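Local coordinates for protein inorganic pyrophosphatase (Helicobacter pylori, PDB 2BQY) that probably hydrolyses inorganic pyrophosphate to two phosphate ions in a magnesium-dependent reaction, working as a homohexamer, at residues S14-I19 with G81-A86; N49-Y54 with D131-F136; G55-T60 with V68-L73; V89-M94 with E102-L107. All blocks are in the same frame, centred on the assembly; numbering follows the deposited sequence.

Contact 1: S14-I19 with G81-A86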
loop_
_atom_site.group_PDB
_atom_site.type_symbol
_atom_site.label_atom_id
_atom_site.label_comp_id
_atom_site.label_asym_id
_atom_site.label_seq_id
_atom_site.Cartn_x
_atom_site.Cartn_y
_atom_site.Cartn_z
ATOM N N SER A 14 -28.487 9.551 -10.456
ATOM C CA SER A 14 -27.363 10.344 -10.926
ATOM C C SER A 14 -27.024 11.452 -9.908
ATOM O O SER A 14 -26.650 12.569 -10.291
ATOM C CB SER A 14 -27.693 10.952 -12.293
ATOM O OG SER A 14 -26.516 11.417 -12.932
ATOM N N LEU A 15 -27.184 11.143 -8.617
ATOM C CA LEU A 15 -26.888 12.103 -7.556
ATOM C C LEU A 15 -25.399 12.006 -7.223
ATOM O O LEU A 15 -24.784 10.926 -7.299
ATOM C CB LEU A 15 -27.758 11.839 -6.306
ATOM C CG LEU A 15 -27.710 10.507 -5.540
ATOM C CD1 LEU A 15 -27.869 9.334 -6.512
ATOM C CD2 LEU A 15 -26.433 10.380 -4.792
ATOM N N CYS A 16 -24.812 13.142 -6.858
ATOM C CA CYS A 16 -23.386 13.165 -6.544
ATOM C C CYS A 16 -23.120 13.060 -5.042
ATOM O O CYS A 16 -23.857 13.631 -4.222
ATOM C CB CYS A 16 -22.722 14.431 -7.103
ATOM S SG CYS A 16 -23.024 15.871 -6.148
ATOM N N VAL A 17 -22.067 12.325 -4.693
ATOM C CA VAL A 17 -21.677 12.132 -3.302
ATOM C C VAL A 17 -20.280 12.700 -3.094
ATOM O O VAL A 17 -19.380 12.480 -3.900
ATOM C CB VAL A 17 -21.655 10.631 -2.917
ATOM C CG1 VAL A 17 -21.358 10.479 -1.454
ATOM C CG2 VAL A 17 -22.976 9.983 -3.271
ATOM N N VAL A 18 -20.110 13.451 -2.014
ATOM C CA VAL A 18 -18.812 14.029 -1.698
ATOM C C VAL A 18 -18.094 13.088 -0.732
ATOM O O VAL A 18 -18.451 12.994 0.432
ATOM C CB VAL A 18 -18.959 15.434 -1.048
ATOM C CG1 VAL A 18 -17.595 16.016 -0.733
ATOM C CG2 VAL A 18 -19.725 16.356 -1.974
ATOM N N ILE A 19 -17.075 12.394 -1.226
ATOM C CA ILE A 19 -16.320 11.446 -0.420
ATOM C C ILE A 19 -15.498 12.111 0.664
ATOM O O ILE A 19 -14.675 12.963 0.390
ATOM C CB ILE A 19 -15.371 10.588 -1.311
ATOM C CG1 ILE A 19 -16.179 9.896 -2.420
ATOM C CG2 ILE A 19 -14.648 9.565 -0.467
ATOM C CD1 ILE A 19 -17.275 8.973 -1.907
ATOM N N GLY A 81 -12.341 13.873 -0.488
ATOM C CA GLY A 81 -12.381 15.215 -1.044
ATOM C C GLY A 81 -12.846 15.181 -2.483
ATOM O O GLY A 81 -13.123 16.211 -3.068
ATOM N N SER A 82 -12.900 13.983 -3.056
ATOM C CA SER A 82 -13.333 13.797 -4.437
ATOM C C SER A 82 -14.853 13.647 -4.479
ATOM O O SER A 82 -15.490 13.348 -3.473
ATOM C CB SER A 82 -12.666 12.556 -5.049
ATOM O OG SER A 82 -13.180 11.357 -4.512
ATOM N N VAL A 83 -15.431 13.860 -5.652
ATOM C CA VAL A 83 -16.871 13.757 -5.816
ATOM C C VAL A 83 -17.169 12.662 -6.809
ATOM O O VAL A 83 -16.481 12.529 -7.804
ATOM C CB VAL A 83 -17.484 15.090 -6.328
ATOM C CG1 VAL A 83 -19.016 15.020 -6.258
ATOM C CG2 VAL A 83 -16.967 16.260 -5.494
ATOM N N VAL A 84 -18.212 11.885 -6.544
ATOM C CA VAL A 84 -18.581 10.790 -7.436
ATOM C C VAL A 84 -20.080 10.722 -7.709
ATOM O O VAL A 84 -20.887 10.733 -6.775
ATOM C CB VAL A 84 -18.136 9.417 -6.845
ATOM C CG1 VAL A 84 -18.778 9.207 -5.477
ATOM C CG2 VAL A 84 -18.526 8.283 -7.788
ATOM N N LYS A 85 -20.445 10.658 -8.989
ATOM C CA LYS A 85 -21.846 10.549 -9.366
ATOM C C LYS A 85 -22.260 9.107 -9.102
ATOM O O LYS A 85 -21.651 8.168 -9.634
ATOM C CB LYS A 85 -22.050 10.883 -10.847
ATOM C CG LYS A 85 -21.875 12.357 -11.200
ATOM C CD LYS A 85 -22.126 12.580 -12.690
ATOM C CE LYS A 85 -23.604 12.318 -13.052
ATOM N NZ LYS A 85 -23.839 12.169 -14.556
ATOM N N ALA A 86 -23.295 8.933 -8.288
ATOM C CA ALA A 86 -23.756 7.596 -7.947
ATOM C C ALA A 86 -25.262 7.414 -8.100
ATOM O O ALA A 86 -25.979 8.332 -8.463
ATOM C CB ALA A 86 -23.334 7.265 -6.517
#

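Contact 2: N49-Y54 with D131-F136. With POP (pyrophosphate 2-), chain B.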
loop_
_atom_site.group_PDB
_atom_site.type_symbol
_atom_site.label_atom_id
_atom_site.label_comp_id
_atom_site.label_asym_id
_atom_site.label_seq_id
_atom_site.Cartn_x
_atom_site.Cartn_y
_atom_site.Cartn_z
ATOM N N ASN A 49 -11.811 -0.632 9.767
ATOM C CA ASN A 49 -11.640 0.196 8.578
ATOM C C ASN A 49 -12.963 0.205 7.831
ATOM O O ASN A 49 -13.641 -0.812 7.761
ATOM C CB ASN A 49 -10.534 -0.361 7.668
ATOM C CG ASN A 49 -10.656 -1.857 7.438
ATOM O OD1 ASN A 49 -10.243 -2.679 8.277
ATOM N ND2 ASN A 49 -11.247 -2.223 6.305
ATOM N N TYR A 50 -13.330 1.356 7.279
ATOM C CA TYR A 50 -14.596 1.479 6.568
ATOM C C TYR A 50 -14.795 0.458 5.471
ATOM O O TYR A 50 -13.920 0.252 4.649
ATOM C CB TYR A 50 -14.762 2.892 6.015
ATOM C CG TYR A 50 -15.111 3.901 7.091
ATOM C CD1 TYR A 50 -14.154 4.306 8.032
ATOM C CD2 TYR A 50 -16.404 4.415 7.195
ATOM C CE1 TYR A 50 -14.469 5.192 9.050
ATOM C CE2 TYR A 50 -16.734 5.304 8.215
ATOM C CZ TYR A 50 -15.758 5.685 9.139
ATOM O OH TYR A 50 -16.083 6.548 10.155
ATOM N N PRO A 51 -15.958 -0.220 5.471
ATOM C CA PRO A 51 -16.342 -1.250 4.499
ATOM C C PRO A 51 -16.677 -0.701 3.113
ATOM O O PRO A 51 -16.964 -1.459 2.189
ATOM C CB PRO A 51 -17.550 -1.908 5.167
ATOM C CG PRO A 51 -18.187 -0.770 5.830
ATOM C CD PRO A 51 -17.017 -0.055 6.483
ATOM N N ALA A 52 -16.635 0.620 2.977
ATOM C CA ALA A 52 -16.934 1.292 1.719
ATOM C C ALA A 52 -16.574 2.765 1.776
ATOM O O ALA A 52 -16.186 3.276 2.811
ATOM C CB ALA A 52 -18.418 1.130 1.380
ATOM N N ASN A 53 -16.679 3.439 0.638
ATOM C CA ASN A 53 -16.404 4.872 0.571
ATOM C C ASN A 53 -17.545 5.618 1.270
ATOM O O ASN A 53 -18.722 5.360 1.039
ATOM C CB ASN A 53 -16.291 5.317 -0.886
ATOM C CG ASN A 53 -15.099 4.706 -1.587
ATOM O OD1 ASN A 53 -13.962 4.976 -1.236
ATOM N ND2 ASN A 53 -15.357 3.877 -2.580
ATOM N N TYR A 54 -17.185 6.531 2.162
ATOM C CA TYR A 54 -18.171 7.285 2.919
ATOM C C TYR A 54 -18.176 8.761 2.528
ATOM O O TYR A 54 -17.130 9.392 2.406
ATOM C CB TYR A 54 -17.877 7.169 4.417
ATOM C CG TYR A 54 -18.997 7.714 5.292
ATOM C CD1 TYR A 54 -20.070 6.910 5.661
ATOM C CD2 TYR A 54 -18.993 9.046 5.732
ATOM C CE1 TYR A 54 -21.105 7.417 6.444
ATOM C CE2 TYR A 54 -20.021 9.552 6.506
ATOM C CZ TYR A 54 -21.062 8.734 6.856
ATOM O OH TYR A 54 -22.077 9.214 7.626
ATOM N N ASP A 131 -23.822 -7.717 5.893
ATOM C CA ASP A 131 -23.485 -8.052 7.273
ATOM C C ASP A 131 -22.218 -7.336 7.738
ATOM O O ASP A 131 -22.143 -6.883 8.870
ATOM C CB ASP A 131 -23.303 -9.562 7.430
ATOM C CG ASP A 131 -24.572 -10.346 7.135
ATOM O OD1 ASP A 131 -25.692 -9.805 7.346
ATOM O OD2 ASP A 131 -24.432 -11.513 6.707
ATOM N N LYS A 132 -21.232 -7.227 6.857
ATOM C CA LYS A 132 -19.976 -6.572 7.186
ATOM C C LYS A 132 -20.225 -5.103 7.467
ATOM O O LYS A 132 -19.729 -4.564 8.444
ATOM C CB LYS A 132 -18.976 -6.726 6.033
ATOM C CG LYS A 132 -17.651 -6.039 6.290
ATOM C CD LYS A 132 -16.760 -6.025 5.060
ATOM C CE LYS A 132 -16.049 -7.364 4.841
ATOM N NZ LYS A 132 -15.405 -7.432 3.492
ATOM N N ILE A 133 -20.994 -4.461 6.595
ATOM C CA ILE A 133 -21.316 -3.047 6.757
ATOM C C ILE A 133 -22.113 -2.811 8.046
ATOM O O ILE A 133 -21.820 -1.898 8.826
ATOM C CB ILE A 133 -22.144 -2.533 5.564
ATOM C CG1 ILE A 133 -21.290 -2.561 4.296
ATOM C CG2 ILE A 133 -22.656 -1.136 5.860
ATOM C CD1 ILE A 133 -22.068 -2.309 3.019
ATOM N N LYS A 134 -23.115 -3.653 8.271
ATOM C CA LYS A 134 -23.954 -3.536 9.442
ATOM C C LYS A 134 -23.167 -3.768 10.720
ATOM O O LYS A 134 -23.359 -3.056 11.698
ATOM C CB LYS A 134 -25.127 -4.513 9.322
ATOM C CG LYS A 134 -26.050 -4.530 10.523
ATOM C CD LYS A 134 -27.433 -5.098 10.168
ATOM C CE LYS A 134 -27.331 -6.510 9.584
ATOM N NZ LYS A 134 -28.639 -6.951 8.976
ATOM N N HIS A 135 -22.276 -4.755 10.686
ATOM C CA HIS A 135 -21.449 -5.103 11.835
ATOM C C HIS A 135 -20.441 -4.002 12.128
ATOM O O HIS A 135 -20.110 -3.733 13.276
ATOM C CB HIS A 135 -20.734 -6.435 11.582
ATOM C CG HIS A 135 -19.824 -6.845 12.698
ATOM N ND1 HIS A 135 -18.475 -6.577 12.693
ATOM C CD2 HIS A 135 -20.077 -7.486 13.865
ATOM C CE1 HIS A 135 -17.931 -7.037 13.809
ATOM N NE2 HIS A 135 -18.883 -7.593 14.533
ATOM N N PHE A 136 -19.960 -3.354 11.076
ATOM C CA PHE A 136 -19.007 -2.268 11.228
ATOM C C PHE A 136 -19.620 -1.131 12.048
ATOM O O PHE A 136 -19.029 -0.668 13.030
ATOM C CB PHE A 136 -18.583 -1.745 9.843
ATOM C CG PHE A 136 -17.726 -0.513 9.898
ATOM C CD1 PHE A 136 -16.373 -0.602 10.192
ATOM C CD2 PHE A 136 -18.282 0.748 9.685
ATOM C CE1 PHE A 136 -15.571 0.566 10.280
ATOM C CE2 PHE A 136 -17.492 1.926 9.770
ATOM C CZ PHE A 136 -16.136 1.826 10.070
HETATM P P1 POP B . -21.050 9.967 13.922
HETATM O O1 POP B . -19.750 9.894 14.766
HETATM O O2 POP B . -21.780 11.394 13.936
HETATM O O3 POP B . -22.047 8.828 14.314
HETATM O O POP B . -20.524 9.704 12.357
HETATM P P2 POP B . -21.588 9.692 11.059
HETATM O O4 POP B . -22.278 11.078 11.006
HETATM O O5 POP B . -20.685 9.428 9.875
HETATM O O6 POP B . -22.614 8.557 11.326
#

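Contact 3: G55-T60 with V68-L73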
loop_
_atom_site.group_PDB
_atom_site.type_symbol
_atom_site.label_atom_id
_atom_site.label_comp_id
_atom_site.label_asym_id
_atom_site.label_seq_id
_atom_site.Cartn_x
_atom_site.Cartn_y
_atom_site.Cartn_z
ATOM N N GLY A 55 -19.368 9.310 2.352
ATOM C CA GLY A 55 -19.499 10.705 1.982
ATOM C C GLY A 55 -20.879 11.261 2.280
ATOM O O GLY A 55 -21.633 10.708 3.054
ATOM N N PHE A 56 -21.215 12.381 1.657
ATOM C CA PHE A 56 -22.507 13.015 1.880
ATOM C C PHE A 56 -23.035 13.649 0.602
ATOM O O PHE A 56 -22.264 13.995 -0.283
ATOM C CB PHE A 56 -22.385 14.090 2.973
ATOM C CG PHE A 56 -21.616 15.312 2.547
ATOM C CD1 PHE A 56 -22.245 16.340 1.845
ATOM C CD2 PHE A 56 -20.263 15.434 2.844
ATOM C CE1 PHE A 56 -21.541 17.482 1.441
ATOM C CE2 PHE A 56 -19.547 16.578 2.442
ATOM C CZ PHE A 56 -20.192 17.599 1.737
ATOM N N VAL A 57 -24.349 13.790 0.518
ATOM C CA VAL A 57 -24.987 14.410 -0.632
ATOM C C VAL A 57 -25.143 15.893 -0.320
ATOM O O VAL A 57 -25.787 16.260 0.650
ATOM C CB VAL A 57 -26.373 13.793 -0.914
ATOM C CG1 VAL A 57 -26.993 14.478 -2.133
ATOM C CG2 VAL A 57 -26.241 12.289 -1.154
ATOM N N PRO A 58 -24.527 16.762 -1.135
ATOM C CA PRO A 58 -24.616 18.208 -0.903
ATOM C C PRO A 58 -25.992 18.796 -1.192
ATOM O O PRO A 58 -26.753 18.248 -1.985
ATOM C CB PRO A 58 -23.531 18.769 -1.821
ATOM C CG PRO A 58 -23.574 17.822 -2.978
ATOM C CD PRO A 58 -23.672 16.469 -2.299
ATOM N N ASN A 59 -26.295 19.916 -0.539
ATOM C CA ASN A 59 -27.572 20.606 -0.716
ATOM C C ASN A 59 -28.772 19.792 -0.239
ATOM O O ASN A 59 -29.828 19.799 -0.859
ATOM C CB ASN A 59 -27.757 21.007 -2.182
ATOM C CG ASN A 59 -26.742 22.009 -2.634
ATOM O OD1 ASN A 59 -26.763 22.434 -3.774
ATOM N ND2 ASN A 59 -25.840 22.387 -1.740
ATOM N N THR A 60 -28.593 19.090 0.874
ATOM C CA THR A 60 -29.633 18.271 1.475
ATOM C C THR A 60 -29.521 18.433 2.992
ATOM O O THR A 60 -28.467 18.846 3.512
ATOM C CB THR A 60 -29.465 16.766 1.111
ATOM O OG1 THR A 60 -28.186 16.298 1.560
ATOM C CG2 THR A 60 -29.590 16.552 -0.399
ATOM N N VAL A 68 -27.497 14.763 4.335
ATOM C CA VAL A 68 -27.698 13.315 4.407
ATOM C C VAL A 68 -26.431 12.543 4.000
ATOM O O VAL A 68 -25.791 12.862 2.992
ATOM C CB VAL A 68 -28.873 12.865 3.497
ATOM C CG1 VAL A 68 -28.557 13.166 2.052
ATOM C CG2 VAL A 68 -29.140 11.392 3.685
ATOM N N ASP A 69 -26.078 11.535 4.794
ATOM C CA ASP A 69 -24.907 10.721 4.533
ATOM C C ASP A 69 -25.213 9.602 3.539
ATOM O O ASP A 69 -26.358 9.165 3.378
ATOM C CB ASP A 69 -24.400 10.108 5.833
ATOM C CG ASP A 69 -23.889 11.140 6.808
ATOM O OD1 ASP A 69 -22.933 11.868 6.438
ATOM O OD2 ASP A 69 -24.443 11.212 7.937
ATOM N N ALA A 70 -24.168 9.129 2.874
ATOM C CA ALA A 70 -24.310 8.054 1.901
ATOM C C ALA A 70 -23.023 7.249 1.731
ATOM O O ALA A 70 -21.923 7.806 1.682
ATOM C CB ALA A 70 -24.727 8.622 0.564
ATOM N N LEU A 71 -23.174 5.931 1.665
ATOM C CA LEU A 71 -22.036 5.053 1.466
ATOM C C LEU A 71 -21.970 4.665 -0.004
ATOM O O LEU A 71 -22.958 4.214 -0.576
ATOM C CB LEU A 71 -22.167 3.793 2.319
ATOM C CG LEU A 71 -21.999 3.918 3.835
ATOM C CD1 LEU A 71 -23.215 4.582 4.471
ATOM C CD2 LEU A 71 -21.827 2.536 4.414
ATOM N N VAL A 72 -20.806 4.860 -0.617
ATOM C CA VAL A 72 -20.607 4.515 -2.022
ATOM C C VAL A 72 -19.815 3.216 -2.142
ATOM O O VAL A 72 -18.614 3.175 -1.937
ATOM C CB VAL A 72 -19.876 5.650 -2.781
ATOM C CG1 VAL A 72 -19.735 5.291 -4.252
ATOM C CG2 VAL A 72 -20.638 6.945 -2.618
ATOM N N LEU A 73 -20.513 2.139 -2.466
ATOM C CA LEU A 73 -19.895 0.834 -2.600
ATOM C C LEU A 73 -19.233 0.618 -3.952
ATOM O O LEU A 73 -19.763 1.007 -4.992
ATOM C CB LEU A 73 -20.942 -0.259 -2.357
ATOM C CG LEU A 73 -21.416 -0.494 -0.916
ATOM C CD1 LEU A 73 -22.043 0.771 -0.351
ATOM C CD2 LEU A 73 -22.413 -1.625 -0.891
#

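Contact 4: V89-M94 with E102-L107. With POP (pyrophosphate 2-), chain B.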
loop_
_atom_site.group_PDB
_atom_site.type_symbol
_atom_site.label_atom_id
_atom_site.label_comp_id
_atom_site.label_asym_id
_atom_site.label_seq_id
_atom_site.Cartn_x
_atom_site.Cartn_y
_atom_site.Cartn_z
ATOM N N VAL A 89 -29.554 2.429 -4.120
ATOM C CA VAL A 89 -29.994 1.038 -4.191
ATOM C C VAL A 89 -30.641 0.632 -2.879
ATOM O O VAL A 89 -31.231 -0.435 -2.769
ATOM C CB VAL A 89 -28.813 0.071 -4.488
ATOM C CG1 VAL A 89 -28.260 0.330 -5.884
ATOM C CG2 VAL A 89 -27.731 0.245 -3.457
ATOM N N GLY A 90 -30.517 1.500 -1.882
ATOM C CA GLY A 90 -31.094 1.209 -0.585
ATOM C C GLY A 90 -30.707 2.212 0.483
ATOM O O GLY A 90 -30.167 3.266 0.181
ATOM N N VAL A 91 -31.002 1.886 1.738
ATOM C CA VAL A 91 -30.672 2.760 2.862
ATOM C C VAL A 91 -30.533 1.962 4.143
ATOM O O VAL A 91 -31.244 1.009 4.362
ATOM C CB VAL A 91 -31.746 3.842 3.062
ATOM C CG1 VAL A 91 -33.046 3.216 3.484
ATOM C CG2 VAL A 91 -31.280 4.858 4.072
ATOM N N LEU A 92 -29.586 2.356 4.983
ATOM C CA LEU A 92 -29.355 1.679 6.249
ATOM C C LEU A 92 -29.843 2.521 7.424
ATOM O O LEU A 92 -29.384 3.641 7.639
ATOM C CB LEU A 92 -27.863 1.377 6.411
ATOM C CG LEU A 92 -27.391 0.719 7.713
ATOM C CD1 LEU A 92 -28.143 -0.572 7.942
ATOM C CD2 LEU A 92 -25.888 0.467 7.642
ATOM N N ASN A 93 -30.792 1.975 8.182
ATOM C CA ASN A 93 -31.359 2.666 9.341
ATOM C C ASN A 93 -30.731 2.199 10.641
ATOM O O ASN A 93 -30.654 1.015 10.924
ATOM C CB ASN A 93 -32.878 2.466 9.412
ATOM C CG ASN A 93 -33.589 2.972 8.181
ATOM O OD1 ASN A 93 -33.254 4.035 7.638
ATOM N ND2 ASN A 93 -34.595 2.219 7.737
ATOM N N MET A 94 -30.272 3.155 11.433
ATOM C CA MET A 94 -29.645 2.845 12.712
ATOM C C MET A 94 -29.956 3.928 13.741
ATOM O O MET A 94 -30.518 4.967 13.408
ATOM C CB MET A 94 -28.124 2.717 12.550
ATOM C CG MET A 94 -27.453 3.958 11.985
ATOM S SD MET A 94 -25.705 3.670 11.614
ATOM C CE MET A 94 -25.835 2.840 10.076
ATOM N N GLU A 102 -29.719 7.956 9.354
ATOM C CA GLU A 102 -30.015 7.316 8.085
ATOM C C GLU A 102 -28.787 7.413 7.176
ATOM O O GLU A 102 -28.186 8.496 7.022
ATOM C CB GLU A 102 -31.194 8.021 7.424
ATOM C CG GLU A 102 -32.270 8.488 8.423
ATOM C CD GLU A 102 -33.674 8.503 7.815
ATOM O OE1 GLU A 102 -34.141 7.423 7.358
ATOM O OE2 GLU A 102 -34.304 9.595 7.797
ATOM N N LYS A 103 -28.406 6.282 6.587
ATOM C CA LYS A 103 -27.266 6.270 5.686
ATOM C C LYS A 103 -27.612 5.631 4.347
ATOM O O LYS A 103 -27.820 4.424 4.252
ATOM C CB LYS A 103 -26.084 5.550 6.335
ATOM C CG LYS A 103 -25.717 6.133 7.683
ATOM C CD LYS A 103 -24.351 5.768 8.112
ATOM C CE LYS A 103 -23.969 6.533 9.377
ATOM N NZ LYS A 103 -24.221 7.993 9.257
ATOM N N LEU A 104 -27.673 6.459 3.310
ATOM C CA LEU A 104 -27.986 5.979 1.970
ATOM C C LEU A 104 -26.923 5.020 1.413
ATOM O O LEU A 104 -25.726 5.233 1.582
ATOM C CB LEU A 104 -28.147 7.173 1.028
ATOM C CG LEU A 104 -29.213 8.208 1.382
ATOM C CD1 LEU A 104 -29.152 9.371 0.378
ATOM C CD2 LEU A 104 -30.560 7.565 1.388
ATOM N N ILE A 105 -27.383 3.949 0.774
ATOM C CA ILE A 105 -26.494 2.962 0.175
ATOM C C ILE A 105 -26.493 3.230 -1.325
ATOM O O ILE A 105 -27.519 3.102 -1.986
ATOM C CB ILE A 105 -27.000 1.531 0.440
ATOM C CG1 ILE A 105 -27.196 1.314 1.945
ATOM C CG2 ILE A 105 -26.023 0.525 -0.130
ATOM C CD1 ILE A 105 -25.980 1.592 2.779
ATOM N N ALA A 106 -25.339 3.608 -1.864
ATOM C CA ALA A 106 -25.247 3.914 -3.291
ATOM C C ALA A 106 -24.084 3.237 -4.002
ATOM O O ALA A 106 -23.198 2.669 -3.368
ATOM C CB ALA A 106 -25.151 5.415 -3.487
ATOM N N LEU A 107 -24.119 3.306 -5.328
ATOM C CA LEU A 107 -23.101 2.735 -6.200
ATOM C C LEU A 107 -22.782 3.758 -7.269
ATOM O O LEU A 107 -23.669 4.463 -7.729
ATOM C CB LEU A 107 -23.611 1.457 -6.873
ATOM C CG LEU A 107 -23.711 0.168 -6.058
ATOM C CD1 LEU A 107 -24.420 -0.887 -6.867
ATOM C CD2 LEU A 107 -22.323 -0.310 -5.688
HETATM P P1 POP B . -21.050 9.967 13.922
HETATM O O1 POP B . -19.750 9.894 14.766
HETATM O O2 POP B . -21.780 11.394 13.936
HETATM O O3 POP B . -22.047 8.828 14.314
HETATM O O POP B . -20.524 9.704 12.357
HETATM P P2 POP B . -21.588 9.692 11.059
HETATM O O4 POP B . -22.278 11.078 11.006
HETATM O O5 POP B . -20.685 9.428 9.875
HETATM O O6 POP B . -22.614 8.557 11.326
#

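Contact 1: S14-I19 with G81-A86
The amide of A86 drives almost straight at the carbonyl of L15, with A86 N 2.7 Å from L15 O and 170° at the hydrogen. At the far end of the pairing G81 N meets I19 O just as closely. Between these two, V17 and V84 make a hydrogen-bonded antiparallel pair: V17 N gives to V84 O at 2.9 Å, and V84 N gives back to V17 O. I19 N adds a further bond, to S82 O. The non-hydrogen-bonded pairs C16-K85 and V18-V83 alternate with these; here C16 CA leans on V84 O, and V83 CA on V17 O, as CA-H...O contacts.

On the face that holds V17, V84 and A86, I19 reaches in from the strand end. Its CG1 stands beside the backbone N (chi1 -55°), and a second turn in the chain brings I19 CD1 to 3.9 Å from V84 CG1. V17 CG2 touches A86 CB on the same side. C16, V18, V83 and K85 point to the reverse face, where C16 CB is 3.8 Å from V83 CG1. G81 makes a backbone turn with positive phi, where a side chain would run into the carbonyl oxygen before it. The S82 hydroxyl turns to Q79 O.

This is an antiparallel strand pair in the central sheet of a soluble family I pyrophosphatase. Strand 15-19 bonds on its other edge to strand 53-56 through V18 and F56, while V72 packs on V17, I19 and V84. Beyond the 81-86 edge, S82 and V83 pair in parallel with a strand of a second subunit, so the sheet continues across the interface.

Contact 2: N49-Y54 with D131-F136
F136 pushes the edge of its ring at the face of Y50, in an edge-to-face pair with centroids 4.8 Å apart and planes at 55°. This is helix-on-loop packing: helix 127-139 lies against the loop that leads into strand 53-56 of the pyrophosphatase sheet. With F136 CG anti to its own backbone N (chi1 173°), the ring reaches out from the helix, and CZ settles 3.6 Å above the Y50 plane, over the ring centre.

One face of the same F136 ring receives the loop backbone and the proline. P51 CD sits 3.6 Å from the centroid of the F136 ring, nearly on the ring normal, as a CH-pi contact, and Y50 CA makes a second one over that face. N49 O comes within 3.5 Å of F136 CE1. F136 thus offers its edge to Y50 and takes the C-H of P51 on its face.

A turn earlier on the helix, I133 meets the other part of the proline: P51 CB and CG are each 3.9 Å from I133 CG1. The aliphatic chain of K132 brushes the proline, its CD 4.2 Å from P51 CB.

The packing borders the active site. F136 also meets the ring of Y140, a residue predicted to bind substrate, and H135 NE2 bonds to D142 of a third subunit. Y54, likewise predicted to bind substrate, carries the 49-54 segment on to the ligand: its OH lies 2.7 Å from O5 of the bound pyrophosphate.

Contact 3: G55-T60 with V68-L73
T60 and V68 both hold a gamma atom between their own backbone N and carbonyl carbon (chi1 59° and 63°), which brings T60 OG1 to 3.2 Å from V68 CG1. The same hydroxyl works twice with the backbone. It donates to V57 O within its own segment at 2.6 Å, coming in from above that carbonyl plane, and accepts a weak bond from V68 N. V57 lines up beside V68, with V57 CB 3.7 Å from V68 CG1; V57 CG2 brushes A70 CB beyond.

The backbone joins the two segments in order. V57 N runs to V68 O at 3.0 Å, almost straight, extending the pairing past the strands. G55 and A70 exchange bonds in both directions, although A70 N approaches G55 O from well above the carbonyl plane. Between these sits the non-hydrogen-bonded pair F56-D69, whose F56 CA and D69 CA each touch a carbonyl oxygen of the other segment. The F56 ring turns to V18, while T60 and V68 rest against A167 of helix 157-172.

D69 projects from the same face as F56, its side chain about 4 Å from the bound pyrophosphate at nearest atoms. It closes the Asp-x-Asp-Pro-x-Asp signature that begins at D64. The two end aspartates, with D101, are predicted magnesium ligands, consistent with this antiparallel pair supplying D69 to the metal site of soluble family I pyrophosphatases.

Contact 4: V89-M94 with E102-L107
The amide of N93 and the carboxylate of E102 run alongside each other on one face of the hairpin, their planes turned 48° to one another. Their nearest atoms are two oxygens, N93 OD1 and E102 OE1, at 3.5 Å. Farther along that face V91 CG2 packs on L104 CD2.

The reverse face carries the lysine. M94 folds at chi3 (80°) to lay its CE 3.8 Å from K103 CD, the two chains crossing at about a right angle. K103 then bends at its last torsion, and NZ donates to O6 of the pyrophosphate at 2.7 Å. D101 OD1, in a salt bridge, and Y54 OH, in a hydrogen bond, also grip this ammonium, which would steady it against the ligand.

L92 and K103 bond both ways through the backbone, L92 N to K103 O being nearly straight at 2.8 Å. Toward the other end two residues, V89 and G90, are set against the single I105, a classic beta bulge. V89 N meets I105 O at 3.0 Å, G90 N adds a weak bond to that oxygen, and V89 CG2 covers I105 CG2.

Strand 149-155 bonds to the other edge of 89-94, and L104 bonds to D69 of strand 69-72. Helix 157-172 receives V91, E102 and L104 on one face of the hairpin; helix 127-139 receives L92, M94 and K103 on the other.

How the contacts relate
All four contacts are largely buried. Contacts 1, 3 and 4 are antiparallel pairings within one mixed sheet, joined by backbone bonds; contact 2 alone sets a helix against a loop and has no cross-segment hydrogen bond. Contacts 1 and 4 share strand 82-96, contacts 2 and 3 strand 53-56. Contact 3 is the most central, and a probable hydrogen bond from L71 N to L104 O ties it to contact 4. Contacts 2, 3 and 4 converge on the pyrophosphate, where Y54 OH probably bonds to D69 OD1 beside contact 4's lysine. Contact 1 adds mainly apolar side-chain packing, with a partly exposed S14-K85 end, and continues the sheet into one neighbouring subunit; contact 2 packs on another.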